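Local coordinates for CRISPR system Cmr subunit Cmr1-1 (Pyrococcus furiosus, PDB 4W8Z), which forms part of the type III-B Cmr ribonucleoprotein complex of CRISPR antiviral immunity, binding RNA and, with Cmr6, capping the complex, at residues Lys249-Arg254 against Asp326-Ser331; Lys257-Ile262 against Val317-Leu322. One frame throughout, in Å; residues are numbered along the deposited sequence.

Interaction 1: residues Lys249-Arg254 against Asp326-Ser331; sequences KEYLRR and DWFISS
The ring of Phe328 lies flat over the backbone of Tyr251. Tyr251 CA sits 4.2 Å from the Phe328 ring centroid, only 5° off the ring normal, a CH-pi contact over the face. Phe328 CG stands anti to its carbonyl carbon (chi1 -61°), which carries the ring to the helix. The Tyr251 ring turns its edge to that same face. The two rings form an offset edge-to-face pair, with planes at 69° and Tyr251 CD1 3.5 Å from Phe328 CE1. Trp327 CD1 backs the opposite face of the Phe328 ring.

Arg254 comes in at the rim of Phe328. One face of its guanidinium lies over Phe328 CE2, with Arg254 NH1 3.7 Å from that carbon. Glu250 CG also touches CE2.

Glu250 holds two arginines on its own helix. Arg253 grips its carboxylate side-on, NE to OE1 and NH2 to OE2. Arg254 NE meets Glu250 OE2 at 2.8 Å on its anti side, tilted out of the carboxylate plane. The three form a salt-bridge network, which probably limits the swing of the guanidinium beside Phe328. The Tyr251 hydroxyl is hydrogen-bonded to Asn324 OD1.

The aromatic pair joins short helix 327-330 to long helix 237-264, within the Cmr1-like C-terminal region of this RAMP-superfamily protein.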
ATOM      1  N   LYS A 249     -12.449 -12.161   8.263  1.00 71.39           N
ATOM      2  CA  LYS A 249     -12.759 -13.093   9.339  1.00 69.53           C
ATOM      3  C   LYS A 249     -13.083 -14.469   8.769  1.00 74.39           C
ATOM      4  O   LYS A 249     -12.657 -15.491   9.306  1.00 71.17           O
ATOM      5  CB  LYS A 249     -13.926 -12.575  10.178  1.00 73.50           C
ATOM      6  CG  LYS A 249     -14.271 -13.439  11.380  1.00 71.28           C
ATOM      7  CD  LYS A 249     -15.603 -13.019  11.980  1.00 72.83           C
ATOM      8  CE  LYS A 249     -16.042 -13.954  13.097  1.00 78.50           C
ATOM      9  NZ  LYS A 249     -17.451 -13.691  13.526  1.00 79.43           N
ATOM     10  N   GLU A 250     -13.832 -14.486   7.669  1.00 73.19           N
ATOM     11  CA  GLU A 250     -14.212 -15.735   7.024  1.00 71.60           C
ATOM     12  C   GLU A 250     -13.035 -16.328   6.262  1.00 69.64           C
ATOM     13  O   GLU A 250     -12.843 -17.547   6.245  1.00 72.36           O
ATOM     14  CB  GLU A 250     -15.403 -15.517   6.087  1.00 72.92           C
ATOM     15  CG  GLU A 250     -15.839 -16.753   5.298  1.00 74.22           C
ATOM     16  CD  GLU A 250     -16.347 -17.902   6.172  1.00 83.25           C
ATOM     17  OE1 GLU A 250     -16.495 -17.731   7.404  1.00 82.82           O
ATOM     18  OE2 GLU A 250     -16.607 -18.991   5.612  1.00 81.59           O
ATOM     19  N   TYR A 251     -12.253 -15.454   5.636  1.00 68.45           N
ATOM     20  CA  TYR A 251     -11.024 -15.842   4.948  1.00 68.05           C
ATOM     21  C   TYR A 251     -10.073 -16.544   5.909  1.00 70.32           C
ATOM     22  O   TYR A 251      -9.536 -17.607   5.606  1.00 75.02           O
ATOM     23  CB  TYR A 251     -10.364 -14.607   4.341  1.00 67.95           C
ATOM     24  CG  TYR A 251      -9.038 -14.832   3.647  1.00 78.07           C
ATOM     25  CD1 TYR A 251      -8.964 -15.509   2.438  1.00 73.94           C
ATOM     26  CD2 TYR A 251      -7.861 -14.322   4.184  1.00 83.91           C
ATOM     27  CE1 TYR A 251      -7.753 -15.691   1.793  1.00 67.17           C
ATOM     28  CE2 TYR A 251      -6.648 -14.499   3.544  1.00 71.81           C
ATOM     29  CZ  TYR A 251      -6.601 -15.183   2.353  1.00 69.42           C
ATOM     30  OH  TYR A 251      -5.394 -15.353   1.719  1.00 74.14           O
ATOM     31  N   LEU A 252      -9.888 -15.945   7.080  1.00 71.90           N
ATOM     32  CA  LEU A 252      -9.026 -16.505   8.112  1.00 71.83           C
ATOM     33  C   LEU A 252      -9.601 -17.796   8.689  1.00 76.05           C
ATOM     34  O   LEU A 252      -8.858 -18.714   9.028  1.00 80.38           O
ATOM     35  CB  LEU A 252      -8.808 -15.480   9.227  1.00 69.62           C
ATOM     36  CG  LEU A 252      -7.993 -15.895  10.450  1.00 66.92           C
ATOM     37  CD1 LEU A 252      -6.547 -16.170  10.067  1.00 64.50           C
ATOM     38  CD2 LEU A 252      -8.081 -14.820  11.522  1.00 66.49           C
ATOM     39  N   ARG A 253     -10.923 -17.866   8.804  1.00 73.63           N
ATOM     40  CA  ARG A 253     -11.568 -19.050   9.366  1.00 70.56           C
ATOM     41  C   ARG A 253     -11.276 -20.290   8.523  1.00 72.44           C
ATOM     42  O   ARG A 253     -10.885 -21.332   9.048  1.00 72.41           O
ATOM     43  CB  ARG A 253     -13.077 -18.839   9.486  1.00 70.88           C
ATOM     44  CG  ARG A 253     -13.771 -19.897  10.325  1.00 73.97           C
ATOM     45  CD  ARG A 253     -15.285 -19.767  10.273  1.00 77.37           C
ATOM     46  NE  ARG A 253     -15.816 -19.994   8.933  1.00 89.96           N
ATOM     47  CZ  ARG A 253     -15.958 -21.195   8.380  1.00 92.20           C
ATOM     48  NH1 ARG A 253     -15.595 -22.281   9.049  1.00 81.89           N
ATOM     49  NH2 ARG A 253     -16.455 -21.311   7.154  1.00 89.94           N
ATOM     50  N   ARG A 254     -11.451 -20.165   7.211  1.00 78.31           N
ATOM     51  CA  ARG A 254     -11.184 -21.269   6.296  1.00 81.70           C
ATOM     52  C   ARG A 254      -9.686 -21.544   6.181  1.00 79.74           C
ATOM     53  O   ARG A 254      -9.265 -22.680   5.958  1.00 77.89           O
ATOM     54  CB  ARG A 254     -11.770 -20.973   4.916  1.00 71.62           C
ATOM     55  CG  ARG A 254     -13.263 -20.775   4.924  1.00 73.35           C
ATOM     56  CD  ARG A 254     -13.807 -20.690   3.519  1.00 74.61           C
ATOM     57  NE  ARG A 254     -15.213 -20.306   3.514  1.00 79.29           N
ATOM     58  CZ  ARG A 254     -15.939 -20.131   2.416  1.00 81.74           C
ATOM     59  NH1 ARG A 254     -15.394 -20.311   1.220  1.00 87.34           N
ATOM     60  NH2 ARG A 254     -17.213 -19.777   2.517  1.00 78.83           N
ATOM     61  N   ASP A 326      -9.797 -12.221  -2.699  1.00 78.92           N
ATOM     62  CA  ASP A 326     -10.707 -11.368  -3.460  1.00 83.29           C
ATOM     63  C   ASP A 326     -12.112 -11.954  -3.586  1.00 82.27           C
ATOM     64  O   ASP A 326     -13.081 -11.207  -3.705  1.00 80.01           O
ATOM     65  CB  ASP A 326     -10.142 -11.074  -4.855  1.00 85.74           C
ATOM     66  CG  ASP A 326      -9.703 -12.326  -5.589  1.00 95.40           C
ATOM     67  OD1 ASP A 326     -10.149 -13.437  -5.225  1.00102.02           O
ATOM     68  OD2 ASP A 326      -8.894 -12.194  -6.532  1.00 98.57           O
ATOM     69  N   TRP A 327     -12.228 -13.280  -3.565  1.00 79.60           N
ATOM     70  CA  TRP A 327     -13.541 -13.921  -3.601  1.00 69.02           C
ATOM     71  C   TRP A 327     -14.407 -13.441  -2.441  1.00 75.43           C
ATOM     72  O   TRP A 327     -15.607 -13.234  -2.593  1.00 74.76           O
ATOM     73  CB  TRP A 327     -13.424 -15.447  -3.550  1.00 69.85           C
ATOM     74  CG  TRP A 327     -14.712 -16.102  -3.127  1.00 72.71           C
ATOM     75  CD1 TRP A 327     -15.060 -16.499  -1.865  1.00 80.91           C
ATOM     76  CD2 TRP A 327     -15.837 -16.404  -3.964  1.00 74.39           C
ATOM     77  NE1 TRP A 327     -16.329 -17.036  -1.869  1.00 73.08           N
ATOM     78  CE2 TRP A 327     -16.826 -16.989  -3.142  1.00 72.26           C
ATOM     79  CE3 TRP A 327     -16.101 -16.241  -5.327  1.00 71.71           C
ATOM     80  CZ2 TRP A 327     -18.055 -17.411  -3.642  1.00 78.76           C
ATOM     81  CZ3 TRP A 327     -17.324 -16.661  -5.819  1.00 80.97           C
ATOM     82  CH2 TRP A 327     -18.285 -17.241  -4.978  1.00 84.70           C
ATOM     83  N   PHE A 328     -13.788 -13.255  -1.280  1.00 69.15           N
ATOM     84  CA  PHE A 328     -14.529 -12.939  -0.069  1.00 65.83           C
ATOM     85  C   PHE A 328     -14.971 -11.478  -0.041  1.00 72.58           C
ATOM     86  O   PHE A 328     -15.682 -11.050   0.869  1.00 69.69           O
ATOM     87  CB  PHE A 328     -13.686 -13.286   1.158  1.00 70.93           C
ATOM     88  CG  PHE A 328     -13.339 -14.746   1.244  1.00 69.62           C
ATOM     89  CD1 PHE A 328     -12.171 -15.229   0.673  1.00 65.42           C
ATOM     90  CD2 PHE A 328     -14.196 -15.640   1.870  1.00 64.13           C
ATOM     91  CE1 PHE A 328     -11.856 -16.574   0.734  1.00 59.46           C
ATOM     92  CE2 PHE A 328     -13.885 -16.986   1.936  1.00 65.43           C
ATOM     93  CZ  PHE A 328     -12.711 -17.453   1.366  1.00 62.18           C
ATOM     94  N   ILE A 329     -14.554 -10.723  -1.051  1.00 75.79           N
ATOM     95  CA  ILE A 329     -15.087  -9.389  -1.293  1.00 74.91           C
ATOM     96  C   ILE A 329     -16.059  -9.419  -2.467  1.00 78.05           C
ATOM     97  O   ILE A 329     -17.202  -8.983  -2.352  1.00 83.21           O
ATOM     98  CB  ILE A 329     -13.976  -8.363  -1.612  1.00 77.58           C
ATOM     99  CG1 ILE A 329     -13.040  -8.170  -0.417  1.00 81.13           C
ATOM    100  CG2 ILE A 329     -14.587  -7.028  -2.023  1.00 74.97           C
ATOM    101  CD1 ILE A 329     -13.623  -7.305   0.681  1.00 81.05           C
ATOM    102  N   SER A 330     -15.589  -9.953  -3.591  1.00 81.38           N
ATOM    103  CA  SER A 330     -16.294  -9.860  -4.867  1.00 77.51           C
ATOM    104  C   SER A 330     -17.533 -10.744  -4.952  1.00 82.52           C
ATOM    105  O   SER A 330     -18.376 -10.545  -5.825  1.00 95.02           O
ATOM    106  CB  SER A 330     -15.345 -10.211  -6.014  1.00 76.64           C
ATOM    107  OG  SER A 330     -15.029 -11.591  -6.005  1.00 76.43           O
ATOM    108  N   SER A 331     -17.642 -11.728  -4.066  1.00 79.62           N
ATOM    109  CA  SER A 331     -18.828 -12.573  -4.044  1.00 84.39           C
ATOM    110  C   SER A 331     -19.945 -11.880  -3.277  1.00 93.91           C
ATOM    111  O   SER A 331     -21.111 -12.264  -3.378  1.00 87.67           O
ATOM    112  CB  SER A 331     -18.528 -13.933  -3.412  1.00 80.54           C
ATOM    113  OG  SER A 331     -18.436 -13.833  -2.000  1.00 84.42           O
TER

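Interaction 2: residues Lys257-Ile262 against Val317-Leu322; sequences KKYQRI and VDWNVL
Tyr259 and Trp319 form a T-shaped aromatic pair that joins the last turns of helix 237-264 to the irregular chain between strand 294-302 and helix 327-330. Both residues belong to the Cmr1-like C-terminal region.

The indole is the stem of the T and the phenol ring is the bar. Trp319 points the edge of its six-membered ring at one face of Tyr259. The centroids are 5.1 Å apart and the planes stand at 81°. The backbones stay well apart, with Tyr259 CA and Trp319 CA 11.8 Å from each other. Of the two segments, these are the side chains that meet. In Trp319, CG is anti to the carbonyl carbon (chi1 -73°), and the indole reaches out toward the helix.

Apolar packing backs the same pair. Ile262 lies about one helical turn beyond Tyr259, and its CD1 rests near the rim of the other face of the phenol ring. The ring is thus held between the indole edge and a methyl group of its own helix. Val311, from the loop before Trp319, touches both aromatic side chains.

Hydrogen bonds satisfy the polar ends. No hydrogen bond passes between the two segments. The Tyr259 hydroxyl is hydrogen-bonded to Glu310 OE2, and Trp319 NE1 to the carbonyl oxygen of Lys314. The bond from NE1 is consistent with a fixed orientation of the indole. The contact itself is made by ring carbons.

The touching is done by one carbon of the indole. Trp319 CZ3 stands 3.7 Å above the plane of the Tyr259 ring, over its centre, and its nearest ring atom is Tyr259 CD2 at 3.8 Å.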
ATOM      1  N   LYS A 257      -8.582 -23.796   9.117  1.00 74.15           N
ATOM      2  CA  LYS A 257      -9.003 -25.166   8.869  1.00 77.83           C
ATOM      3  C   LYS A 257      -8.154 -25.816   7.779  1.00 75.84           C
ATOM      4  O   LYS A 257      -7.779 -26.984   7.884  1.00 74.98           O
ATOM      5  CB  LYS A 257     -10.484 -25.214   8.481  1.00 81.38           C
ATOM      6  CG  LYS A 257     -11.450 -25.020   9.640  1.00 88.19           C
ATOM      7  CD  LYS A 257     -12.516 -26.103   9.629  1.00104.90           C
ATOM      8  CE  LYS A 257     -13.575 -25.849   8.568  1.00118.19           C
ATOM      9  NZ  LYS A 257     -14.743 -25.111   9.135  1.00126.54           N
ATOM     10  N   LYS A 258      -7.843 -25.044   6.743  1.00 75.37           N
ATOM     11  CA  LYS A 258      -7.096 -25.554   5.600  1.00 76.21           C
ATOM     12  C   LYS A 258      -5.693 -25.997   5.994  1.00 83.27           C
ATOM     13  O   LYS A 258      -5.233 -27.069   5.597  1.00 76.91           O
ATOM     14  CB  LYS A 258      -7.018 -24.497   4.495  1.00 75.10           C
ATOM     15  CG  LYS A 258      -6.298 -24.961   3.241  1.00 73.03           C
ATOM     16  CD  LYS A 258      -6.579 -24.050   2.061  1.00 72.37           C
ATOM     17  CE  LYS A 258      -5.498 -23.009   1.866  1.00 71.67           C
ATOM     18  NZ  LYS A 258      -5.705 -22.250   0.595  1.00 80.02           N
ATOM     19  N   TYR A 259      -5.016 -25.179   6.787  1.00 80.34           N
ATOM     20  CA  TYR A 259      -3.625 -25.454   7.103  1.00 72.90           C
ATOM     21  C   TYR A 259      -3.471 -26.412   8.267  1.00 75.61           C
ATOM     22  O   TYR A 259      -2.404 -26.998   8.449  1.00 84.15           O
ATOM     23  CB  TYR A 259      -2.879 -24.149   7.359  1.00 77.86           C
ATOM     24  CG  TYR A 259      -2.406 -23.547   6.065  1.00 72.19           C
ATOM     25  CD1 TYR A 259      -1.291 -24.057   5.423  1.00 69.19           C
ATOM     26  CD2 TYR A 259      -3.095 -22.505   5.464  1.00 72.03           C
ATOM     27  CE1 TYR A 259      -0.858 -23.538   4.231  1.00 71.92           C
ATOM     28  CE2 TYR A 259      -2.668 -21.974   4.265  1.00 74.12           C
ATOM     29  CZ  TYR A 259      -1.548 -22.497   3.654  1.00 74.01           C
ATOM     30  OH  TYR A 259      -1.107 -21.986   2.461  1.00 79.34           O
ATOM     31  N   GLN A 260      -4.536 -26.590   9.041  1.00 80.21           N
ATOM     32  CA  GLN A 260      -4.557 -27.652  10.035  1.00 78.73           C
ATOM     33  C   GLN A 260      -4.530 -28.986   9.300  1.00 77.93           C
ATOM     34  O   GLN A 260      -3.828 -29.910   9.704  1.00 76.27           O
ATOM     35  CB  GLN A 260      -5.783 -27.548  10.946  1.00 83.62           C
ATOM     36  CG  GLN A 260      -5.532 -26.758  12.226  1.00 86.71           C
ATOM     37  CD  GLN A 260      -6.815 -26.322  12.929  1.00102.81           C
ATOM     38  OE1 GLN A 260      -7.926 -26.632  12.485  1.00 96.03           O
ATOM     39  NE2 GLN A 260      -6.665 -25.590  14.032  1.00106.72           N
ATOM     40  N   ARG A 261      -5.280 -29.067   8.204  1.00 80.92           N
ATOM     41  CA  ARG A 261      -5.283 -30.261   7.364  1.00 77.41           C
ATOM     42  C   ARG A 261      -3.923 -30.484   6.723  1.00 72.48           C
ATOM     43  O   ARG A 261      -3.280 -31.504   6.950  1.00 71.39           O
ATOM     44  CB  ARG A 261      -6.345 -30.162   6.265  1.00 82.70           C
ATOM     45  CG  ARG A 261      -7.762 -30.473   6.704  1.00 87.54           C
ATOM     46  CD  ARG A 261      -8.746 -30.293   5.556  1.00 95.91           C
ATOM     47  NE  ARG A 261      -9.916 -29.525   5.977  1.00114.81           N
ATOM     48  CZ  ARG A 261     -10.280 -28.353   5.463  1.00113.17           C
ATOM     49  NH1 ARG A 261     -11.361 -27.735   5.925  1.00108.70           N
ATOM     50  NH2 ARG A 261      -9.573 -27.802   4.482  1.00107.12           N
ATOM     51  N   ILE A 262      -3.504 -29.515   5.915  1.00 72.51           N
ATOM     52  CA  ILE A 262      -2.283 -29.617   5.123  1.00 74.28           C
ATOM     53  C   ILE A 262      -1.040 -29.946   5.952  1.00 76.37           C
ATOM     54  O   ILE A 262      -0.301 -30.876   5.627  1.00 75.31           O
ATOM     55  CB  ILE A 262      -2.024 -28.310   4.348  1.00 73.26           C
ATOM     56  CG1 ILE A 262      -3.144 -28.060   3.334  1.00 66.48           C
ATOM     57  CG2 ILE A 262      -0.664 -28.353   3.664  1.00 74.05           C
ATOM     58  CD1 ILE A 262      -3.070 -26.704   2.660  1.00 64.91           C
ATOM     59  N   VAL A 317      -2.646 -15.521  12.201  1.00 73.95           N
ATOM     60  CA  VAL A 317      -3.317 -14.229  12.134  1.00 70.34           C
ATOM     61  C   VAL A 317      -2.390 -13.171  11.530  1.00 66.98           C
ATOM     62  O   VAL A 317      -2.848 -12.149  11.023  1.00 67.65           O
ATOM     63  CB  VAL A 317      -3.806 -13.772  13.533  1.00 71.88           C
ATOM     64  CG1 VAL A 317      -2.642 -13.311  14.397  1.00 66.60           C
ATOM     65  CG2 VAL A 317      -4.845 -12.670  13.397  1.00 73.79           C
ATOM     66  N   ASP A 318      -1.085 -13.433  11.571  1.00 70.01           N
ATOM     67  CA  ASP A 318      -0.097 -12.487  11.064  1.00 70.62           C
ATOM     68  C   ASP A 318       0.330 -12.819   9.637  1.00 68.79           C
ATOM     69  O   ASP A 318       1.084 -12.066   9.017  1.00 71.21           O
ATOM     70  CB  ASP A 318       1.132 -12.450  11.974  1.00 73.28           C
ATOM     71  CG  ASP A 318       0.857 -11.773  13.310  1.00 81.36           C
ATOM     72  OD1 ASP A 318       0.025 -10.838  13.355  1.00 84.66           O
ATOM     73  OD2 ASP A 318       1.484 -12.175  14.317  1.00 83.61           O
ATOM     74  N   TRP A 319      -0.144 -13.949   9.121  1.00 68.16           N
ATOM     75  CA  TRP A 319       0.183 -14.354   7.758  1.00 61.31           C
ATOM     76  C   TRP A 319      -0.336 -13.325   6.756  1.00 62.07           C
ATOM     77  O   TRP A 319      -1.432 -12.792   6.921  1.00 74.02           O
ATOM     78  CB  TRP A 319      -0.393 -15.739   7.454  1.00 61.82           C
ATOM     79  CG  TRP A 319       0.336 -16.864   8.143  1.00 69.24           C
ATOM     80  CD1 TRP A 319       1.239 -16.755   9.167  1.00 72.08           C
ATOM     81  CD2 TRP A 319       0.233 -18.264   7.851  1.00 68.71           C
ATOM     82  NE1 TRP A 319       1.693 -17.998   9.534  1.00 64.26           N
ATOM     83  CE2 TRP A 319       1.094 -18.942   8.739  1.00 67.99           C
ATOM     84  CE3 TRP A 319      -0.509 -19.013   6.930  1.00 74.51           C
ATOM     85  CZ2 TRP A 319       1.240 -20.329   8.725  1.00 63.30           C
ATOM     86  CZ3 TRP A 319      -0.357 -20.388   6.913  1.00 59.95           C
ATOM     87  CH2 TRP A 319       0.505 -21.031   7.808  1.00 62.11           C
ATOM     88  N   ASN A 320       0.459 -13.035   5.730  1.00 67.32           N
ATOM     89  CA  ASN A 320       0.045 -12.123   4.667  1.00 57.79           C
ATOM     90  C   ASN A 320      -1.288 -12.505   4.038  1.00 64.86           C
ATOM     91  O   ASN A 320      -1.607 -13.689   3.899  1.00 64.30           O
ATOM     92  CB  ASN A 320       1.104 -12.063   3.567  1.00 56.93           C
ATOM     93  CG  ASN A 320       2.359 -11.350   4.002  1.00 61.75           C
ATOM     94  OD1 ASN A 320       2.352 -10.597   4.974  1.00 71.61           O
ATOM     95  ND2 ASN A 320       3.446 -11.568   3.272  1.00 66.03           N
ATOM     96  N   VAL A 321      -2.061 -11.496   3.646  1.00 64.48           N
ATOM     97  CA  VAL A 321      -3.287 -11.722   2.892  1.00 62.72           C
ATOM     98  C   VAL A 321      -2.953 -11.851   1.405  1.00 66.53           C
ATOM     99  O   VAL A 321      -2.303 -10.978   0.834  1.00 70.81           O
ATOM    100  CB  VAL A 321      -4.301 -10.587   3.111  1.00 62.52           C
ATOM    101  CG1 VAL A 321      -5.524 -10.787   2.237  1.00 60.71           C
ATOM    102  CG2 VAL A 321      -4.696 -10.514   4.580  1.00 64.48           C
ATOM    103  N   LEU A 322      -3.384 -12.946   0.785  1.00 63.40           N
ATOM    104  CA  LEU A 322      -3.025 -13.221  -0.603  1.00 63.63           C
ATOM    105  C   LEU A 322      -4.189 -12.990  -1.548  1.00 68.11           C
ATOM    106  O   LEU A 322      -5.298 -12.672  -1.121  1.00 73.49           O
ATOM    107  CB  LEU A 322      -2.519 -14.653  -0.753  1.00 73.57           C
ATOM    108  CG  LEU A 322      -1.326 -15.051   0.117  1.00 71.93           C
ATOM    109  CD1 LEU A 322      -0.878 -16.451  -0.258  1.00 65.91           C
ATOM    110  CD2 LEU A 322      -0.181 -14.044  -0.024  1.00 63.36           C
TER

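How the interactions relate
The two interactions lie side by side, with centres about 12 Å apart, on the same side of the chain's centre. Both use helix 237-264. Interaction 1 takes residues 249-254 and interaction 2 the next turns, 257-262. The partners follow in reverse order, 317-322 first and 326-331 second. The later chain therefore runs back along the helix, and interaction 2 closes the shorter loop. The contacts also touch directly. Leu322 N makes a probable hydrogen bond to Tyr251 OH at 3.3 Å, and Leu252 packs on Val317. Together they join the helix to the chain between strand 294-302 and strand 335-337 in the Cmr1-like C-terminal region.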